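Local atomic coordinates of beta-L-arabinobiosidase (Bacteroides thetaiotaomicron, PDB entry 5MQR), a protein that probably hydrolyses glycosidic linkages in plant pectin as a multidomain beta-L-arabinobiosidase of gut bacteria, and is related by family to sialidases. Residues I275-S287 / V298-I311. Residues are numbered along the deposited sequence; the frame is centred on the assembly and turned at random.
Sequences IASLWKHALTSIS and VLRAKGFVNSNAKI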
loop_
_atom_site.group_PDB
_atom_site.type_symbol
_atom_site.label_atom_id
_atom_site.label_comp_id
_atom_site.label_asym_id
_atom_site.label_seq_id
_atom_site.Cartn_x
_atom_site.Cartn_y
_atom_site.Cartn_z
ATOM N N ILE A 275 0.998 -1.557 -28.768
ATOM C CA ILE A 275 1.981 -2.521 -28.270
ATOM C C ILE A 275 3.343 -1.829 -28.068
ATOM O O ILE A 275 3.862 -1.192 -28.988
ATOM C CB ILE A 275 2.080 -3.728 -29.220
ATOM C CG1 ILE A 275 0.726 -4.495 -29.236
ATOM C CG2 ILE A 275 3.243 -4.633 -28.819
ATOM C CD1 ILE A 275 0.592 -5.504 -30.336
ATOM N N ALA A 276 3.888 -1.955 -26.861
ATOM C CA ALA A 276 5.197 -1.425 -26.519
ATOM C C ALA A 276 6.217 -2.559 -26.580
ATOM O O ALA A 276 5.943 -3.629 -26.067
ATOM C CB ALA A 276 5.191 -0.829 -25.122
ATOM N N SER A 277 7.380 -2.295 -27.189
ATOM C CA SER A 277 8.455 -3.268 -27.311
ATOM C C SER A 277 9.690 -2.882 -26.519
ATOM O O SER A 277 9.952 -1.691 -26.263
ATOM C CB SER A 277 8.853 -3.442 -28.784
ATOM O OG SER A 277 9.375 -2.245 -29.340
ATOM N N LEU A 278 10.458 -3.911 -26.181
ATOM C CA LEU A 278 11.749 -3.790 -25.518
ATOM C C LEU A 278 12.722 -4.779 -26.172
ATOM O O LEU A 278 12.335 -5.873 -26.620
ATOM C CB LEU A 278 11.657 -4.084 -24.016
ATOM C CG LEU A 278 10.926 -3.022 -23.195
ATOM C CD1 LEU A 278 10.457 -3.548 -21.843
ATOM C CD2 LEU A 278 11.780 -1.778 -22.996
ATOM N N TRP A 279 13.975 -4.356 -26.225
ATOM C CA TRP A 279 15.062 -5.168 -26.680
ATOM C C TRP A 279 16.220 -4.956 -25.706
ATOM O O TRP A 279 16.133 -4.131 -24.792
ATOM C CB TRP A 279 15.484 -4.689 -28.057
ATOM C CG TRP A 279 14.530 -4.887 -29.219
ATOM C CD1 TRP A 279 14.425 -6.005 -30.031
ATOM C CD2 TRP A 279 13.659 -3.903 -29.790
ATOM N NE1 TRP A 279 13.511 -5.780 -31.026
ATOM C CE2 TRP A 279 13.033 -4.500 -30.913
ATOM C CE3 TRP A 279 13.325 -2.589 -29.448
ATOM C CZ2 TRP A 279 12.093 -3.816 -31.702
ATOM C CZ3 TRP A 279 12.389 -1.898 -30.230
ATOM C CH2 TRP A 279 11.785 -2.520 -31.347
ATOM N N LYS A 280 17.315 -5.672 -25.915
ATOM C CA LYS A 280 18.564 -5.412 -25.184
ATOM C C LYS A 280 18.992 -3.933 -25.207
ATOM O O LYS A 280 18.767 -3.211 -26.211
ATOM C CB LYS A 280 19.701 -6.234 -25.771
ATOM C CG LYS A 280 19.682 -7.696 -25.382
ATOM C CD LYS A 280 21.041 -8.326 -25.652
ATOM C CE LYS A 280 21.031 -9.797 -25.289
ATOM N NZ LYS A 280 22.433 -10.291 -25.265
ATOM N N HIS A 281 19.613 -3.503 -24.103
ATOM C CA HIS A 281 19.972 -2.081 -23.847
ATOM C C HIS A 281 18.742 -1.217 -23.611
ATOM O O HIS A 281 18.805 0.009 -23.655
ATOM C CB HIS A 281 20.851 -1.487 -24.964
ATOM C CG HIS A 281 22.092 -2.278 -25.228
ATOM N ND1 HIS A 281 23.205 -2.210 -24.411
ATOM C CD2 HIS A 281 22.393 -3.167 -26.204
ATOM C CE1 HIS A 281 24.139 -3.020 -24.874
ATOM N NE2 HIS A 281 23.672 -3.612 -25.962
ATOM N N ALA A 282 17.627 -1.877 -23.326
ATOM C CA ALA A 282 16.338 -1.248 -23.242
ATOM C C ALA A 282 16.014 -0.326 -24.434
ATOM O O ALA A 282 15.350 0.688 -24.264
ATOM C CB ALA A 282 16.221 -0.532 -21.903
ATOM N N LEU A 283 16.452 -0.689 -25.645
ATOM C CA LEU A 283 15.864 -0.076 -26.837
ATOM C C LEU A 283 14.349 -0.337 -26.789
ATOM O O LEU A 283 13.870 -1.366 -26.267
ATOM C CB LEU A 283 16.452 -0.597 -28.151
ATOM C CG LEU A 283 17.953 -0.362 -28.423
ATOM C CD1 LEU A 283 18.373 -0.975 -29.743
ATOM C CD2 LEU A 283 18.351 1.099 -28.423
ATOM N N THR A 284 13.589 0.622 -27.292
ATOM C CA THR A 284 12.147 0.562 -27.114
ATOM C C THR A 284 11.401 1.262 -28.233
ATOM O O THR A 284 11.892 2.221 -28.817
ATOM C CB THR A 284 11.760 1.074 -25.726
ATOM O OG1 THR A 284 10.385 0.763 -25.456
ATOM C CG2 THR A 284 12.011 2.572 -25.628
ATOM N N SER A 285 10.218 0.735 -28.541
ATOM C CA SER A 285 9.345 1.312 -29.553
ATOM C C SER A 285 7.871 1.018 -29.244
ATOM O O SER A 285 7.505 0.555 -28.134
ATOM C CB SER A 285 9.736 0.817 -30.949
ATOM O OG SER A 285 8.947 1.427 -31.936
ATOM N N ILE A 286 7.034 1.382 -30.211
ATOM C CA ILE A 286 5.585 1.259 -30.109
ATOM C C ILE A 286 5.065 0.858 -31.472
ATOM O O ILE A 286 5.600 1.308 -32.497
ATOM C CB ILE A 286 4.916 2.601 -29.777
ATOM C CG1 ILE A 286 5.432 3.197 -28.476
ATOM C CG2 ILE A 286 3.396 2.447 -29.724
ATOM C CD1 ILE A 286 4.842 2.632 -27.210
ATOM N N SER A 287 4.033 0.022 -31.471
ATOM C CA SER A 287 3.321 -0.364 -32.689
ATOM C C SER A 287 1.838 -0.099 -32.469
ATOM O O SER A 287 1.294 -0.421 -31.411
ATOM C CB SER A 287 3.532 -1.842 -33.025
ATOM O OG SER A 287 2.796 -2.211 -34.186
ATOM N N VAL A 298 14.321 4.159 -33.088
ATOM C CA VAL A 298 14.329 3.256 -31.945
ATOM C C VAL A 298 15.506 3.640 -31.065
ATOM O O VAL A 298 16.659 3.461 -31.457
ATOM C CB VAL A 298 14.452 1.769 -32.350
ATOM C CG1 VAL A 298 14.533 0.887 -31.107
ATOM C CG2 VAL A 298 13.280 1.337 -33.227
ATOM N N LEU A 299 15.213 4.146 -29.877
ATOM C CA LEU A 299 16.228 4.587 -28.957
ATOM C C LEU A 299 16.112 3.878 -27.617
ATOM O O LEU A 299 15.072 3.286 -27.289
ATOM C CB LEU A 299 16.110 6.097 -28.750
ATOM C CG LEU A 299 16.228 6.970 -30.004
ATOM C CD1 LEU A 299 16.001 8.429 -29.630
ATOM C CD2 LEU A 299 17.557 6.787 -30.735
ATOM N N ARG A 300 17.191 3.981 -26.837
ATOM C CA ARG A 300 17.221 3.499 -25.471
ATOM C C ARG A 300 16.116 4.176 -24.706
ATOM O O ARG A 300 15.833 5.340 -24.927
ATOM C CB ARG A 300 18.547 3.817 -24.793
ATOM C CG ARG A 300 19.751 3.061 -25.338
ATOM C CD ARG A 300 21.038 3.546 -24.685
ATOM N NE ARG A 300 22.256 2.829 -25.116
ATOM C CZ ARG A 300 22.908 1.881 -24.416
ATOM N NH1 ARG A 300 22.490 1.450 -23.220
ATOM N NH2 ARG A 300 24.008 1.333 -24.930
ATOM N N ALA A 301 15.510 3.435 -23.794
ATOM C CA ALA A 301 14.450 3.943 -22.949
ATOM C C ALA A 301 15.075 4.892 -21.955
ATOM O O ALA A 301 15.973 4.497 -21.198
ATOM C CB ALA A 301 13.758 2.795 -22.236
ATOM N N LYS A 302 14.610 6.134 -21.959
ATOM C CA LYS A 302 15.274 7.189 -21.197
ATOM C C LYS A 302 15.190 6.866 -19.720
ATOM O O LYS A 302 14.155 6.388 -19.231
ATOM C CB LYS A 302 14.684 8.581 -21.504
ATOM C CG LYS A 302 15.066 9.039 -22.904
ATOM C CD LYS A 302 14.673 10.471 -23.249
ATOM C CE LYS A 302 15.197 10.811 -24.660
ATOM N NZ LYS A 302 15.162 12.286 -24.958
ATOM N N GLY A 303 16.306 7.058 -19.039
ATOM C CA GLY A 303 16.386 6.837 -17.608
ATOM C C GLY A 303 16.701 5.413 -17.152
ATOM O O GLY A 303 17.203 5.228 -16.023
ATOM N N PHE A 304 16.386 4.417 -17.980
ATOM C CA PHE A 304 16.684 3.027 -17.651
ATOM C C PHE A 304 18.198 2.802 -17.669
ATOM O O PHE A 304 18.910 3.227 -18.590
ATOM C CB PHE A 304 15.994 2.032 -18.616
ATOM C CG PHE A 304 14.609 1.657 -18.216
ATOM C CD1 PHE A 304 13.512 2.393 -18.658
ATOM C CD2 PHE A 304 14.388 0.560 -17.399
ATOM C CE1 PHE A 304 12.219 2.061 -18.265
ATOM C CE2 PHE A 304 13.096 0.201 -17.027
ATOM C CZ PHE A 304 12.012 0.963 -17.456
ATOM N N VAL A 305 18.677 2.162 -16.613
ATOM C CA VAL A 305 20.037 1.657 -16.563
ATOM C C VAL A 305 19.926 0.171 -16.890
ATOM O O VAL A 305 19.298 -0.586 -16.163
ATOM C CB VAL A 305 20.674 1.924 -15.176
ATOM C CG1 VAL A 305 22.144 1.513 -15.154
ATOM C CG2 VAL A 305 20.510 3.406 -14.840
ATOM N N ASN A 306 20.533 -0.218 -18.006
ATOM C CA ASN A 306 20.429 -1.548 -18.542
ATOM C C ASN A 306 21.487 -1.657 -19.605
ATOM O O ASN A 306 21.895 -0.667 -20.228
ATOM C CB ASN A 306 19.030 -1.815 -19.140
ATOM C CG ASN A 306 18.781 -3.290 -19.459
ATOM O OD1 ASN A 306 18.386 -3.631 -20.574
ATOM N ND2 ASN A 306 19.032 -4.170 -18.491
ATOM N N SER A 307 21.936 -2.879 -19.813
ATOM C CA SER A 307 23.015 -3.124 -20.744
ATOM C C SER A 307 22.633 -4.334 -21.593
ATOM O O SER A 307 21.607 -4.302 -22.262
ATOM C CB SER A 307 24.322 -3.276 -19.949
ATOM O OG SER A 307 25.396 -3.637 -20.781
ATOM N N ASN A 308 23.393 -5.417 -21.477
ATOM C CA ASN A 308 23.441 -6.463 -22.452
ATOM C C ASN A 308 22.724 -7.744 -22.052
ATOM O O ASN A 308 22.699 -8.688 -22.820
ATOM C CB ASN A 308 24.916 -6.805 -22.679
ATOM C CG ASN A 308 25.215 -7.004 -24.128
ATOM O OD1 ASN A 308 24.901 -6.135 -24.938
ATOM N ND2 ASN A 308 25.793 -8.154 -24.484
ATOM N N ALA A 309 22.168 -7.797 -20.852
ATOM C CA ALA A 309 21.696 -9.056 -20.290
ATOM C C ALA A 309 20.158 -9.247 -20.343
ATOM O O ALA A 309 19.611 -10.018 -19.537
ATOM C CB ALA A 309 22.215 -9.180 -18.867
ATOM N N LYS A 310 19.509 -8.582 -21.312
ATOM C CA LYS A 310 18.034 -8.525 -21.511
ATOM C C LYS A 310 17.230 -7.730 -20.459
ATOM O O LYS A 310 17.589 -7.645 -19.282
ATOM C CB LYS A 310 17.372 -9.905 -21.603
ATOM C CG LYS A 310 17.858 -10.836 -22.685
ATOM C CD LYS A 310 17.029 -12.119 -22.670
ATOM C CE LYS A 310 17.481 -13.084 -23.767
ATOM N NZ LYS A 310 16.677 -14.338 -23.826
ATOM N N ILE A 311 16.107 -7.192 -20.920
ATOM C CA ILE A 311 15.096 -6.600 -20.059
ATOM C C ILE A 311 13.750 -7.241 -20.442
ATOM O O ILE A 311 13.452 -7.455 -21.628
ATOM C CB ILE A 311 15.084 -5.066 -20.185
ATOM C CG1 ILE A 311 13.886 -4.462 -19.422
ATOM C CG2 ILE A 311 15.059 -4.627 -21.643
ATOM C CD1 ILE A 311 14.035 -2.974 -19.102
HETATM O O HOH W 1 24.269 -0.109 -22.065
HETATM O O HOH W 2 20.231 1.663 -21.732
HETATM O O HOH W 3 12.789 4.799 -28.545
#
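K280 and H281 sit at the turn of the 275-278/283-287 hairpin in a four-stranded antiparallel propeller blade, and N308 meets both from the loop that leads from the edge strand 299-300 to strand 311-315 of the next blade. K280 runs out extended beyond CG, laying CD and CE alongside the N308 carbonyl before NZ donates to N308 O at 2.9 Å, nearly in line with the C=O bond (162°). The same NZ also bonds the OH of the phosphotyrosine at position 371, and a methionine in its place would probably leave both oxygens without this donor and the 306-310 loop less firmly tied to the turn. H281 takes a different path: its imidazole lies beside the N308 amide, the two planes 55° apart, with NE2 3.0 Å from N308 OD1. S307 O stands 3.3 Å above one face of that ring, toward its rim, while accepting a weak bond from H281 N. The R300 guanidinium crosses obliquely, tilted 62° to the imidazole, with H281 CB over one of its faces; R300 NH1 donates to two waters, and water 1 in turn donates to N306 O. N306 itself turns its ND2 to N326 O, outside the contact.

A282 CB packs against A301 CB, F304 CB and I311 CG2. I311 puts its CG2 between its own backbone N and carbonyl carbon, and this branch reaches to 3.4 Å from W279 O and near A282 CA. Just before the edge strand, V298 CG1 approaches W279 CZ3 at 3.6 Å, the side chains crossing at about a right angle, and also meets L283 CB. T284 N donates to L299 O, and A301 N to A282 O; L299 N donates to water 3 at 2.8 Å, and that water lies beside T284 O.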